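Local coordinates for putative ABC transporter amino acid-binding protein (Sinorhizobium meliloti, PDB 2Q88) that probably captures the compatible solutes ectoine and hydroxyectoine as the binding protein of an ABC transporter, with ectoine bound in this structure, at residues A91-I96 with V220-L225. Numbering follows the deposited sequence.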
# COMPACT_ATOMS: atom_id res chain seq x y z
N ALA A 91 12.17 -8.09 -5.28
CA ALA A 91 13.29 -7.48 -4.57
C ALA A 91 12.84 -6.12 -4.02
O ALA A 91 12.71 -5.16 -4.77
CB ALA A 91 14.47 -7.31 -5.51
N TYR A 92 12.60 -6.08 -2.72
CA TYR A 92 12.14 -4.89 -2.02
C TYR A 92 13.28 -3.97 -1.64
O TYR A 92 14.38 -4.42 -1.32
CB TYR A 92 11.43 -5.29 -0.72
CG TYR A 92 9.93 -5.48 -0.81
CD1 TYR A 92 9.08 -4.41 -1.05
CD2 TYR A 92 9.37 -6.73 -0.59
CE1 TYR A 92 7.69 -4.59 -1.11
CE2 TYR A 92 7.98 -6.93 -0.64
CZ TYR A 92 7.16 -5.86 -0.91
OH TYR A 92 5.80 -6.05 -0.96
N SER A 93 13.00 -2.67 -1.66
CA SER A 93 13.87 -1.70 -1.03
C SER A 93 13.73 -1.82 0.48
O SER A 93 12.96 -2.62 0.98
CB SER A 93 13.44 -0.28 -1.43
OG SER A 93 12.22 0.04 -0.77
N GLN A 94 14.47 -0.99 1.21
CA GLN A 94 14.29 -0.83 2.66
C GLN A 94 12.93 -0.15 2.93
O GLN A 94 12.32 0.37 1.99
CB GLN A 94 15.48 -0.04 3.22
CG GLN A 94 16.80 -0.85 3.25
CD GLN A 94 16.72 -2.12 4.09
OE1 GLN A 94 16.05 -2.15 5.14
NE2 GLN A 94 17.40 -3.17 3.65
N PRO A 95 12.43 -0.18 4.17
CA PRO A 95 11.08 0.30 4.47
C PRO A 95 10.88 1.78 4.21
O PRO A 95 11.80 2.58 4.37
CB PRO A 95 10.90 0.00 5.96
CG PRO A 95 11.99 -0.93 6.33
CD PRO A 95 13.11 -0.68 5.38
N ILE A 96 9.66 2.14 3.80
CA ILE A 96 9.32 3.52 3.48
C ILE A 96 8.06 3.97 4.20
O ILE A 96 8.12 4.88 5.04
CB ILE A 96 9.17 3.71 1.94
CG1 ILE A 96 10.49 3.39 1.23
CG2 ILE A 96 8.72 5.15 1.63
CD1 ILE A 96 10.43 3.36 -0.30
N VAL A 220 20.51 3.09 -2.05
CA VAL A 220 21.58 4.02 -1.70
C VAL A 220 21.00 5.44 -1.52
O VAL A 220 21.30 6.13 -0.55
CB VAL A 220 22.75 3.98 -2.73
CG1 VAL A 220 23.67 5.17 -2.59
CG2 VAL A 220 23.57 2.69 -2.56
N GLU A 221 20.14 5.84 -2.45
CA GLU A 221 19.50 7.17 -2.38
C GLU A 221 18.48 7.29 -1.25
O GLU A 221 18.36 8.36 -0.63
CB GLU A 221 18.81 7.51 -3.71
CG GLU A 221 19.73 7.69 -4.92
CD GLU A 221 20.97 8.52 -4.63
OE1 GLU A 221 20.85 9.68 -4.17
OE2 GLU A 221 22.09 8.01 -4.87
N LEU A 222 17.73 6.22 -1.01
CA LEU A 222 16.75 6.19 0.09
C LEU A 222 17.43 6.40 1.44
O LEU A 222 16.92 7.13 2.29
CB LEU A 222 15.96 4.88 0.08
CG LEU A 222 14.92 4.59 1.20
CD1 LEU A 222 13.83 5.67 1.21
CD2 LEU A 222 14.28 3.21 1.00
N ALA A 223 18.57 5.73 1.64
CA ALA A 223 19.38 5.90 2.85
C ALA A 223 19.85 7.35 3.04
O ALA A 223 19.83 7.86 4.15
CB ALA A 223 20.58 4.95 2.84
N LYS A 224 20.28 8.00 1.96
CA LYS A 224 20.70 9.40 2.04
C LYS A 224 19.54 10.34 2.38
O LYS A 224 19.72 11.31 3.13
CB LYS A 224 21.40 9.83 0.74
CG LYS A 224 22.75 9.17 0.58
CD LYS A 224 23.55 9.71 -0.60
CE LYS A 224 23.29 8.92 -1.86
NZ LYS A 224 24.31 9.19 -2.93
N LEU A 225 18.37 10.07 1.83
CA LEU A 225 17.15 10.82 2.14
C LEU A 225 16.79 10.67 3.62
O LEU A 225 16.43 11.65 4.29
CB LEU A 225 15.98 10.30 1.29
CG LEU A 225 15.33 11.06 0.13
CD1 LEU A 225 16.20 12.12 -0.54
CD2 LEU A 225 14.75 10.07 -0.87
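The peptide group joining Gln-94 to Pro-95 turns one face to helix 212-228, and a single methyl, CD2 of Leu-222, sits above that face at its oxygen end, 3.6 Å from Gln-94 O. Near its plane the same carbonyl takes the hydroxyl of Ser-93: OG donates to Gln-94 O across 2.8 Å, tilted 17° from the carbonyl plane and displaced toward the face that the methyl does not cover. The place is a loop of a family 3 extracellular solute-binding protein, with the periplasmic-binding-protein fold, where the chain runs from short strand 91-92 into the long strand 98-106 and passes along the helix.

Of residues 220-225, Leu-222 alone meets 91-96. With CG anti to its backbone N (chi1 177°), its forked end reaches the loop between Ser-93 and Ile-96. Ile-96 comes in at a slant from further along, CG1 lying 3.8 Å from Leu-222 CD2 and 4.0 Å from the sister methyl CD1; Phe-231 of helix 230-235 packs against both side chains. The side chain of Gln-94 meets Leu-222 through CB, 4.1 Å from CD2, then bends away, and OE1 accepts a hydrogen bond from Arg-250 N.

No hydrogen bond joins the two segments, but polar ties flank the leucine: Asp-219, earlier on the helix, holds Gln-94 N, and Lys-226, beyond it, binds Pro-95 O. The Ser-93 hydroxyl also has a weak hydrogen bond with Ala-205 N. An alanine at Ser-93 would probably leave the Gln-94 carbonyl without its hydroxyl donor and Ala-205 N without its weak acceptor. On the helix side, the same oxygen, Ser-93 OG, lies 4.2 Å from Leu-222 CD2.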